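Local coordinates for protein ectonucleotide pyrophosphatase/phosphodiesterase family member 5 (Mus musculus, PDB 5VEO) that probably hydrolyses phosphodiester or pyrophosphate bonds of a restricted range of nucleotides outside the cell, using zinc ions, at residues 20-25 with 222-227; 24-29 with 330-335; 246-251 with 259-264. The protein carries 1 engineered substitution. One frame throughout, in Å; residues are numbered along the deposited sequence.

Contact 1. Residues 20-25 with 222-227; sequences SFDGFR and TSDHGM. With ZN (zinc ion), chain E; AMP (adenosine monophosphate), chain Q.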
loop_
_atom_site.group_PDB
_atom_site.type_symbol
_atom_site.label_atom_id
_atom_site.label_comp_id
_atom_site.label_asym_id
_atom_site.label_seq_id
_atom_site.Cartn_x
_atom_site.Cartn_y
_atom_site.Cartn_z
ATOM N N SER A 20 -1.170 4.988 7.819
ATOM C CA SER A 20 -0.513 4.977 6.510
ATOM C C SER A 20 -0.570 6.382 5.924
ATOM O O SER A 20 -1.660 6.913 5.667
ATOM C CB SER A 20 -1.151 3.992 5.536
ATOM O OG SER A 20 -0.535 4.112 4.278
ATOM N N PHE A 21 0.604 6.995 5.770
ATOM C CA PHE A 21 0.761 8.189 4.952
ATOM C C PHE A 21 1.128 7.690 3.574
ATOM O O PHE A 21 2.249 7.218 3.361
ATOM C CB PHE A 21 1.828 9.131 5.494
ATOM C CG PHE A 21 1.456 9.785 6.780
ATOM C CD1 PHE A 21 0.480 10.764 6.803
ATOM C CD2 PHE A 21 2.104 9.460 7.960
ATOM C CE1 PHE A 21 0.135 11.376 7.960
ATOM C CE2 PHE A 21 1.753 10.094 9.145
ATOM C CZ PHE A 21 0.776 11.048 9.139
ATOM N N ASP A 22 0.183 7.761 2.653
ATOM C CA ASP A 22 0.364 7.109 1.368
ATOM C C ASP A 22 1.617 7.647 0.659
ATOM O O ASP A 22 1.821 8.861 0.572
ATOM C CB ASP A 22 -0.882 7.331 0.511
ATOM C CG ASP A 22 -0.961 6.363 -0.658
ATOM O OD1 ASP A 22 0.048 6.296 -1.408
ATOM O OD2 ASP A 22 -1.988 5.648 -0.798
ATOM N N GLY A 23 2.441 6.745 0.135
ATOM C CA GLY A 23 3.569 7.142 -0.708
ATOM C C GLY A 23 4.722 7.784 0.030
ATOM O O GLY A 23 5.452 8.605 -0.545
ATOM N N PHE A 24 4.917 7.423 1.292
ATOM C CA PHE A 24 5.968 8.024 2.110
ATOM C C PHE A 24 7.205 7.143 1.970
ATOM O O PHE A 24 7.394 6.149 2.682
ATOM C CB PHE A 24 5.523 8.185 3.560
ATOM C CG PHE A 24 6.332 9.196 4.331
ATOM C CD1 PHE A 24 7.680 8.976 4.620
ATOM C CD2 PHE A 24 5.760 10.392 4.739
ATOM C CE1 PHE A 24 8.418 9.924 5.327
ATOM C CE2 PHE A 24 6.497 11.335 5.460
ATOM C CZ PHE A 24 7.830 11.094 5.752
ATOM N N ARG A 25 8.035 7.496 0.996
ATOM C CA ARG A 25 9.284 6.793 0.749
ATOM C C ARG A 25 10.172 6.863 1.993
ATOM O O ARG A 25 10.234 7.889 2.675
ATOM C CB ARG A 25 9.983 7.436 -0.458
ATOM C CG ARG A 25 11.099 6.634 -1.055
ATOM C CD ARG A 25 11.540 7.240 -2.369
ATOM N NE ARG A 25 12.559 8.227 -2.170
ATOM C CZ ARG A 25 13.108 8.944 -3.146
ATOM N NH1 ARG A 25 12.705 8.804 -4.414
ATOM N NH2 ARG A 25 14.086 9.799 -2.844
ATOM N N THR A 222 3.466 3.901 8.969
ATOM C CA THR A 222 4.104 3.284 7.817
ATOM C C THR A 222 3.448 3.812 6.546
ATOM O O THR A 222 2.852 4.896 6.540
ATOM C CB THR A 222 4.096 1.748 7.984
ATOM O OG1 THR A 222 4.920 1.136 6.980
ATOM C CG2 THR A 222 2.697 1.154 7.949
ATOM N N SER A 223 3.627 3.085 5.456
ATOM C CA SER A 223 3.116 3.492 4.157
ATOM C C SER A 223 3.045 2.259 3.269
ATOM O O SER A 223 3.454 1.153 3.655
ATOM C CB SER A 223 4.002 4.583 3.558
ATOM O OG SER A 223 3.452 5.138 2.389
ATOM N N ASP A 224 2.490 2.461 2.083
ATOM C CA ASP A 224 2.328 1.392 1.111
ATOM C C ASP A 224 3.519 1.237 0.168
ATOM O O ASP A 224 3.751 0.135 -0.324
ATOM C CB ASP A 224 1.039 1.589 0.302
ATOM C CG ASP A 224 0.862 2.984 -0.295
ATOM O OD1 ASP A 224 1.573 3.968 0.046
ATOM O OD2 ASP A 224 -0.062 3.093 -1.157
ATOM N N HIS A 225 4.257 2.308 -0.096
ATOM C CA HIS A 225 5.344 2.304 -1.082
ATOM C C HIS A 225 6.000 3.675 -1.091
ATOM O O HIS A 225 5.534 4.615 -0.415
ATOM C CB HIS A 225 4.814 2.003 -2.495
ATOM C CG HIS A 225 3.749 2.967 -2.894
ATOM N ND1 HIS A 225 4.017 4.284 -3.216
ATOM C CD2 HIS A 225 2.399 2.856 -2.849
ATOM C CE1 HIS A 225 2.872 4.934 -3.364
ATOM N NE2 HIS A 225 1.879 4.085 -3.159
ATOM N N GLY A 226 7.036 3.801 -1.905
ATOM C CA GLY A 226 7.736 5.043 -2.132
ATOM C C GLY A 226 7.338 5.703 -3.437
ATOM O O GLY A 226 6.157 5.737 -3.818
ATOM N N MET A 227 8.329 6.258 -4.128
ATOM C CA MET A 227 8.061 7.051 -5.321
ATOM C C MET A 227 9.370 7.241 -6.076
ATOM O O MET A 227 10.427 7.364 -5.456
ATOM C CB MET A 227 7.464 8.419 -4.939
ATOM C CG MET A 227 6.895 9.262 -6.078
ATOM S SD MET A 227 5.309 8.663 -6.738
ATOM C CE MET A 227 4.227 8.938 -5.353
HETATM ZN ZN ZN E . 0.041 4.640 -2.418
HETATM P P AMP Q . -1.777 4.777 -5.194
HETATM O O1P AMP Q . -1.648 3.391 -5.751
HETATM O O2P AMP Q . -1.338 5.839 -6.209
HETATM O O3P AMP Q . -1.045 4.962 -3.867
HETATM O "O5'" AMP Q . -3.321 5.057 -4.880
HETATM C "C5'" AMP Q . -3.661 6.039 -3.889
HETATM C "C4'" AMP Q . -4.912 6.811 -4.208
HETATM O "O4'" AMP Q . -6.033 5.975 -3.954
HETATM C "C3'" AMP Q . -5.109 8.036 -3.313
HETATM O "O3'" AMP Q . -4.869 9.222 -4.038
HETATM C "C2'" AMP Q . -6.576 7.973 -2.876
HETATM O "O2'" AMP Q . -7.313 9.145 -3.096
HETATM C "C1'" AMP Q . -7.129 6.809 -3.673
HETATM N N9 AMP Q . -8.115 6.040 -2.947
HETATM C C8 AMP Q . -7.936 5.321 -1.826
HETATM N N7 AMP Q . -9.103 4.727 -1.472
HETATM C C5 AMP Q . -10.017 5.089 -2.412
HETATM C C6 AMP Q . -11.446 4.820 -2.672
HETATM N N6 AMP Q . -12.142 4.031 -1.834
HETATM N N1 AMP Q . -12.019 5.378 -3.752
HETATM C C2 AMP Q . -11.348 6.167 -4.610
HETATM N N3 AMP Q . -10.045 6.456 -4.455
HETATM C C4 AMP Q . -9.364 5.954 -3.375
#

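Contact 2. Residues 24-29 with 330-335; sequences FRWDYL and ALAEMH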
loop_
_atom_site.group_PDB
_atom_site.type_symbol
_atom_site.label_atom_id
_atom_site.label_comp_id
_atom_site.label_asym_id
_atom_site.label_seq_id
_atom_site.Cartn_x
_atom_site.Cartn_y
_atom_site.Cartn_z
ATOM N N PHE A 24 4.917 7.423 1.292
ATOM C CA PHE A 24 5.968 8.024 2.110
ATOM C C PHE A 24 7.205 7.143 1.970
ATOM O O PHE A 24 7.394 6.149 2.682
ATOM C CB PHE A 24 5.523 8.185 3.560
ATOM C CG PHE A 24 6.332 9.196 4.331
ATOM C CD1 PHE A 24 7.680 8.976 4.620
ATOM C CD2 PHE A 24 5.760 10.392 4.739
ATOM C CE1 PHE A 24 8.418 9.924 5.327
ATOM C CE2 PHE A 24 6.497 11.335 5.460
ATOM C CZ PHE A 24 7.830 11.094 5.752
ATOM N N ARG A 25 8.035 7.496 0.996
ATOM C CA ARG A 25 9.284 6.793 0.749
ATOM C C ARG A 25 10.172 6.863 1.993
ATOM O O ARG A 25 10.234 7.889 2.675
ATOM C CB ARG A 25 9.983 7.436 -0.458
ATOM C CG ARG A 25 11.099 6.634 -1.055
ATOM C CD ARG A 25 11.540 7.240 -2.369
ATOM N NE ARG A 25 12.559 8.227 -2.170
ATOM C CZ ARG A 25 13.108 8.944 -3.146
ATOM N NH1 ARG A 25 12.705 8.804 -4.414
ATOM N NH2 ARG A 25 14.086 9.799 -2.844
ATOM N N TRP A 26 10.918 5.776 2.222
ATOM C CA TRP A 26 11.671 5.573 3.462
ATOM C C TRP A 26 12.647 6.721 3.755
ATOM O O TRP A 26 12.848 7.090 4.922
ATOM C CB TRP A 26 12.414 4.227 3.392
ATOM C CG TRP A 26 13.482 4.229 2.361
ATOM C CD1 TRP A 26 13.336 4.110 1.012
ATOM C CD2 TRP A 26 14.874 4.427 2.605
ATOM N NE1 TRP A 26 14.572 4.232 0.392
ATOM C CE2 TRP A 26 15.525 4.424 1.359
ATOM C CE3 TRP A 26 15.634 4.605 3.767
ATOM C CZ2 TRP A 26 16.903 4.588 1.240
ATOM C CZ3 TRP A 26 17.009 4.766 3.642
ATOM C CH2 TRP A 26 17.621 4.747 2.384
ATOM N N ASP A 27 13.253 7.299 2.724
ATOM C CA ASP A 27 14.264 8.337 2.926
ATOM C C ASP A 27 13.695 9.755 2.918
ATOM O O ASP A 27 14.460 10.714 3.076
ATOM C CB ASP A 27 15.361 8.206 1.875
ATOM C CG ASP A 27 14.855 8.452 0.471
ATOM O OD1 ASP A 27 15.682 8.693 -0.439
ATOM O OD2 ASP A 27 13.630 8.448 0.272
ATOM N N TYR A 28 12.370 9.914 2.816
ATOM C CA TYR A 28 11.779 11.245 2.908
ATOM C C TYR A 28 12.046 11.896 4.259
ATOM O O TYR A 28 12.029 13.124 4.353
ATOM C CB TYR A 28 10.275 11.170 2.666
ATOM C CG TYR A 28 9.782 11.079 1.229
ATOM C CD1 TYR A 28 8.430 10.969 0.979
ATOM C CD2 TYR A 28 10.628 11.158 0.134
ATOM C CE1 TYR A 28 7.922 10.919 -0.302
ATOM C CE2 TYR A 28 10.116 11.099 -1.174
ATOM C CZ TYR A 28 8.761 10.986 -1.375
ATOM O OH TYR A 28 8.245 10.944 -2.645
ATOM N N LEU A 29 12.266 11.083 5.311
ATOM C CA LEU A 29 12.611 11.568 6.652
ATOM C C LEU A 29 13.759 12.550 6.631
ATOM O O LEU A 29 13.898 13.369 7.549
ATOM C CB LEU A 29 13.023 10.392 7.550
ATOM C CG LEU A 29 11.964 9.330 7.804
ATOM C CD1 LEU A 29 12.564 8.218 8.658
ATOM C CD2 LEU A 29 10.760 9.955 8.484
ATOM N N ALA A 330 11.937 -4.838 -5.178
ATOM C CA ALA A 330 13.314 -4.864 -4.705
ATOM C C ALA A 330 13.959 -3.485 -4.725
ATOM O O ALA A 330 15.013 -3.294 -4.119
ATOM C CB ALA A 330 14.139 -5.824 -5.559
ATOM N N LEU A 331 13.369 -2.539 -5.435
ATOM C CA LEU A 331 13.968 -1.223 -5.589
ATOM C C LEU A 331 13.806 -0.405 -4.320
ATOM O O LEU A 331 12.688 -0.244 -3.806
ATOM C CB LEU A 331 13.322 -0.496 -6.757
ATOM C CG LEU A 331 13.557 -1.105 -8.130
ATOM C CD1 LEU A 331 12.560 -0.537 -9.110
ATOM C CD2 LEU A 331 14.972 -0.822 -8.611
ATOM N N ALA A 332 14.910 0.199 -3.873
ATOM C CA ALA A 332 14.877 0.986 -2.645
ATOM C C ALA A 332 13.862 2.122 -2.719
ATOM O O ALA A 332 13.190 2.426 -1.715
ATOM C CB ALA A 332 16.269 1.540 -2.345
ATOM N N GLU A 333 13.727 2.760 -3.893
ATOM C CA GLU A 333 12.824 3.900 -3.996
ATOM C C GLU A 333 11.363 3.493 -3.816
ATOM O O GLU A 333 10.531 4.361 -3.534
ATOM C CB GLU A 333 13.019 4.638 -5.318
ATOM C CG GLU A 333 14.357 5.393 -5.328
ATOM C CD GLU A 333 14.665 6.213 -6.540
ATOM O OE1 GLU A 333 13.765 6.546 -7.303
ATOM O OE2 GLU A 333 15.870 6.533 -6.722
ATOM N N MET A 334 11.039 2.208 -3.978
ATOM C CA MET A 334 9.672 1.737 -3.756
ATOM C C MET A 334 9.381 1.423 -2.294
ATOM O O MET A 334 8.215 1.157 -1.960
ATOM C CB MET A 334 9.401 0.509 -4.611
ATOM C CG MET A 334 9.339 0.797 -6.089
ATOM S SD MET A 334 8.092 2.010 -6.545
ATOM C CE MET A 334 9.060 3.470 -6.706
ATOM N N HIS A 335 10.400 1.508 -1.404
ATOM C CA HIS A 335 10.205 1.049 -0.030
ATOM C C HIS A 335 9.632 2.150 0.866
ATOM O O HIS A 335 10.061 3.307 0.801
ATOM C CB HIS A 335 11.518 0.542 0.549
ATOM C CG HIS A 335 12.011 -0.688 -0.140
ATOM N ND1 HIS A 335 13.288 -1.176 0.011
ATOM C CD2 HIS A 335 11.391 -1.518 -1.010
ATOM C CE1 HIS A 335 13.436 -2.257 -0.737
ATOM N NE2 HIS A 335 12.290 -2.494 -1.352
#

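Contact 3. Residues 246-251 with 259-264; sequences HYTLID and LPKEGK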
loop_
_atom_site.group_PDB
_atom_site.type_symbol
_atom_site.label_atom_id
_atom_site.label_comp_id
_atom_site.label_asym_id
_atom_site.label_seq_id
_atom_site.Cartn_x
_atom_site.Cartn_y
_atom_site.Cartn_z
ATOM N N HIS A 246 -6.094 -4.877 -30.877
ATOM C CA HIS A 246 -5.831 -6.296 -30.700
ATOM C C HIS A 246 -5.539 -6.675 -29.261
ATOM O O HIS A 246 -5.165 -7.822 -29.003
ATOM C CB HIS A 246 -4.686 -6.722 -31.615
ATOM C CG HIS A 246 -5.056 -6.703 -33.065
ATOM N ND1 HIS A 246 -4.138 -6.891 -34.075
ATOM C CD2 HIS A 246 -6.252 -6.516 -33.672
ATOM C CE1 HIS A 246 -4.752 -6.821 -35.243
ATOM N NE2 HIS A 246 -6.036 -6.600 -35.026
ATOM N N TYR A 247 -5.698 -5.750 -28.315
ATOM C CA TYR A 247 -5.547 -6.086 -26.908
ATOM C C TYR A 247 -6.336 -5.094 -26.063
ATOM O O TYR A 247 -6.728 -4.019 -26.525
ATOM C CB TYR A 247 -4.073 -6.090 -26.495
ATOM C CG TYR A 247 -3.431 -4.716 -26.505
ATOM C CD1 TYR A 247 -3.006 -4.137 -27.694
ATOM C CD2 TYR A 247 -3.256 -3.998 -25.327
ATOM C CE1 TYR A 247 -2.420 -2.881 -27.718
ATOM C CE2 TYR A 247 -2.664 -2.738 -25.337
ATOM C CZ TYR A 247 -2.238 -2.191 -26.534
ATOM O OH TYR A 247 -1.670 -0.934 -26.552
ATOM N N THR A 248 -6.554 -5.465 -24.801
ATOM C CA THR A 248 -7.127 -4.566 -23.807
ATOM C C THR A 248 -6.069 -4.301 -22.748
ATOM O O THR A 248 -5.425 -5.236 -22.255
ATOM C CB THR A 248 -8.392 -5.151 -23.165
ATOM O OG1 THR A 248 -9.334 -5.497 -24.184
ATOM C CG2 THR A 248 -9.044 -4.142 -22.212
ATOM N N LEU A 249 -5.876 -3.029 -22.420
ATOM C CA LEU A 249 -4.925 -2.628 -21.390
ATOM C C LEU A 249 -5.699 -2.518 -20.081
ATOM O O LEU A 249 -6.484 -1.591 -19.884
ATOM C CB LEU A 249 -4.247 -1.319 -21.786
ATOM C CG LEU A 249 -3.046 -0.850 -20.980
ATOM C CD1 LEU A 249 -1.939 -1.902 -20.904
ATOM C CD2 LEU A 249 -2.526 0.447 -21.607
ATOM N N ILE A 250 -5.499 -3.498 -19.200
ATOM C CA ILE A 250 -6.228 -3.578 -17.937
ATOM C C ILE A 250 -5.666 -2.598 -16.909
ATOM O O ILE A 250 -6.417 -2.021 -16.108
ATOM C CB ILE A 250 -6.180 -5.030 -17.427
ATOM C CG1 ILE A 250 -6.758 -5.997 -18.465
ATOM C CG2 ILE A 250 -6.908 -5.169 -16.097
ATOM C CD1 ILE A 250 -8.139 -5.669 -18.885
ATOM N N ASP A 251 -4.347 -2.441 -16.887
ATOM C CA ASP A 251 -3.629 -1.517 -16.015
ATOM C C ASP A 251 -2.476 -0.955 -16.838
ATOM O O ASP A 251 -1.897 -1.685 -17.648
ATOM C CB ASP A 251 -3.136 -2.242 -14.760
ATOM C CG ASP A 251 -2.735 -1.294 -13.638
ATOM O OD1 ASP A 251 -3.136 -0.096 -13.667
ATOM O OD2 ASP A 251 -2.048 -1.776 -12.702
ATOM N N LEU A 259 -4.284 -7.925 -21.876
ATOM C CA LEU A 259 -5.149 -9.038 -22.256
ATOM C C LEU A 259 -5.286 -9.022 -23.769
ATOM O O LEU A 259 -6.093 -8.246 -24.309
ATOM C CB LEU A 259 -6.517 -8.904 -21.592
ATOM C CG LEU A 259 -7.564 -9.965 -21.968
ATOM C CD1 LEU A 259 -7.058 -11.340 -21.647
ATOM C CD2 LEU A 259 -8.842 -9.669 -21.222
ATOM N N PRO A 260 -4.504 -9.819 -24.499
ATOM C CA PRO A 260 -4.665 -9.863 -25.953
ATOM C C PRO A 260 -6.057 -10.351 -26.303
ATOM O O PRO A 260 -6.634 -11.175 -25.590
ATOM C CB PRO A 260 -3.592 -10.864 -26.404
ATOM C CG PRO A 260 -2.598 -10.883 -25.303
ATOM C CD PRO A 260 -3.414 -10.695 -24.049
ATOM N N LYS A 261 -6.604 -9.810 -27.385
ATOM C CA LYS A 261 -7.832 -10.360 -27.934
ATOM C C LYS A 261 -7.591 -11.797 -28.381
ATOM O O LYS A 261 -6.454 -12.246 -28.544
ATOM C CB LYS A 261 -8.318 -9.522 -29.110
ATOM C CG LYS A 261 -8.516 -8.071 -28.770
ATOM C CD LYS A 261 -9.925 -7.725 -28.384
ATOM C CE LYS A 261 -10.020 -6.210 -28.301
ATOM N NZ LYS A 261 -11.386 -5.654 -28.455
ATOM N N GLU A 262 -8.678 -12.516 -28.593
ATOM C CA GLU A 262 -8.577 -13.911 -29.005
ATOM C C GLU A 262 -7.744 -14.051 -30.272
ATOM O O GLU A 262 -7.952 -13.329 -31.252
ATOM C CB GLU A 262 -9.963 -14.482 -29.234
ATOM C CG GLU A 262 -9.901 -15.918 -29.760
ATOM C CD GLU A 262 -11.229 -16.631 -29.724
ATOM O OE1 GLU A 262 -12.246 -15.952 -29.448
ATOM O OE2 GLU A 262 -11.240 -17.867 -29.972
ATOM N N GLY A 263 -6.782 -14.971 -30.246
ATOM C CA GLY A 263 -5.898 -15.184 -31.376
ATOM C C GLY A 263 -4.703 -14.261 -31.474
ATOM O O GLY A 263 -3.828 -14.498 -32.322
ATOM N N LYS A 264 -4.621 -13.219 -30.645
ATOM C CA LYS A 264 -3.572 -12.219 -30.789
ATOM C C LYS A 264 -2.453 -12.362 -29.772
ATOM O O LYS A 264 -1.566 -11.496 -29.724
ATOM C CB LYS A 264 -4.160 -10.815 -30.684
ATOM C CG LYS A 264 -5.392 -10.615 -31.546
ATOM C CD LYS A 264 -5.099 -10.848 -33.013
ATOM C CE LYS A 264 -6.341 -10.627 -33.853
ATOM N NZ LYS A 264 -6.150 -11.190 -35.213
HETATM O O HOH W 1 -8.725 -8.026 -24.981
#

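Contact 1. Residues 20-25 with 222-227
D22, D224 and H225 converge on one zinc ion, each giving a single close ligand atom. D22 OD1 sits 1.9 Å from the metal, D224 binds through OD2, and H225 NE2 comes in at 2.1 Å from the zinc. The fourth ligand is the phosphate of AMP, whose O3P stands 1.8 Å from the zinc, at the edge of the H225 imidazole and in its plane. The two carboxylates are set with their planes 90° apart, and the metal draws together oxygens that would otherwise probably repel. D22 OD2 is hydrogen-bonded to Y172.

Second-shell hydrogen bonds fix the ligands. H225 ND1 donates to G226 O at 2.7 Å, close to the ring plane, which sets the rotation of the imidazole. D224 OD1, the oxygen not bound to the metal, accepts the N-H of G23 at 2.9 Å (G23 N to D224 OD1), nearly along the carboxylate C-O axis.

The setting is that of the alkaline phosphatase superfamily: metal-bearing loops leave the ends of adjacent parallel strands, here 16-21 and 218-222. S20 and T222 form a parallel bridge, and F21 N donates to T222 O. A58, engineered in place of a threonine, also gives its backbone N to the nucleotide.

S223 OG reaches into the type II turn F21-F24, in which G23 takes a positive phi. The S223 hydroxyl donates to F21 O at 2.6 Å and accepts F24 N at 2.9 Å in a nearly straight bond (169°). Chi1 of S223, -172°, swings OG away from its own amide. Farther along, R25 lays CB and CG against G226 CA, where a side chain would collide, and R25 NH1 reaches M227 O at 2.9 Å within the guanidinium plane; the guanidinium's other side is salt-bridged to D27.

Contact 2. Residues 24-29 with 330-335
A salt-bridge network of R25, E333 and D27 ties the loop after strand 16-21 to the loop before strand 338-341. R25 and E333 run side by side, with E333 CG over one face of the guanidinium. R25 NH1 is 3.8 Å from E333 OE1, a long ion pair in which no N-H points at the oxygen; that oxygen is hydrogen-bonded to T228. R25 meets D27 differently, side-on: NE reaches OD2 at 2.7 Å in a nearly straight bond, and NH2 donates to D27 OD1 at 3.1 Å, on the syn lone pair of that oxygen. The bend at chi3 (89°) turns the guanidinium toward D27, while R25 CB rests over the centre of the Y28 ring. R25 CD also touches E333 O at 3.3 Å.

A backbone hydrogen bond adds to the join. W26 N donates to H335 O at 3.0 Å, and the same carbonyl lies at the edge of the indole, 3.4 Å from W26 CD1. W26 NE1 comes 3.1 Å from A332 O, and that carbonyl accepts H335 N.

With R25 replaced by alanine, D27 would probably lose its side-on partner and E333 this positive neighbour. Since E308 brings a second carboxylate close to E333, the arginine is likely to ease a local excess of negative charge.

Contact 3. Residues 246-251 with 259-264
L259 O is gripped twice: T248 N donates to it at 2.9 Å, from 35° out of the carbonyl plane, and a water donates to it at 2.7 Å. The same water lies 2.7 Å from T248 OG1, closing a small bridge beside the backbone pair. T248 puts its hydroxyl there because OG1 stands anti to the carbonyl carbon, with chi1 at -55°. In return L259 N meets T248 O at 2.9 Å, almost end-on to the carbonyl, so T248 and L259 form a hydrogen-bonded antiparallel pair. At the neighbouring position of the ladder, Y247 faces P260 in a non-hydrogen-bonded pair, Y247 CB against P260 CA, and the phenol OH goes off to Q314.

These residues belong to the beta hairpin of strands 247-249 and 255-260, with 247-249 at the margin of a four-stranded antiparallel sheet. T248 and L259 share one face. Y247 and P260 share the other, where P260 rests on F265 and V268 of helix 265-272. At the corner where the chain turns, I250 CG1 packs on L259 CB at 4.3 Å, and both side chains also touch F82 of strand 80-83.

Beyond the paired strands, K261 N donates to H246 O at 2.9 Å, well above the carbonyl plane, and K261 CG presses on H246 C at 3.3 Å. A type II turn from K261 to K264 then brings the chain round to K264, the N-cap of helix 265-272. Bent at chi2, K264 crosses the histidine and sets CE over one face of the H246 ring, a CH-pi contact 4.1 Å from the centroid and 7° off the normal. H246 ND1 is hydrogen-bonded to E267 of that helix, a bond likely to limit turning of the ring.

Contacts 1 and 2 are neighbours, centres 8 Å apart. They share F24 and R25 and begin on the same stretch of chain, at the end of strand 16-21 and in the loop after it, and probable hydrogen bonds from G226 N to M334 O and from M227 N to E333 O join their second segments. Contact 1 is formed by the zinc-binding loops at the ends of two strands of the mixed sheet, and contact 2 packs beside it. Contact 3 lies about 32 Å and 33 Å from them, centre to centre, in a four-stranded antiparallel sheet. It closes a local hairpin between residues 227 and 330, whereas the others join residues some 200 and 300 positions apart.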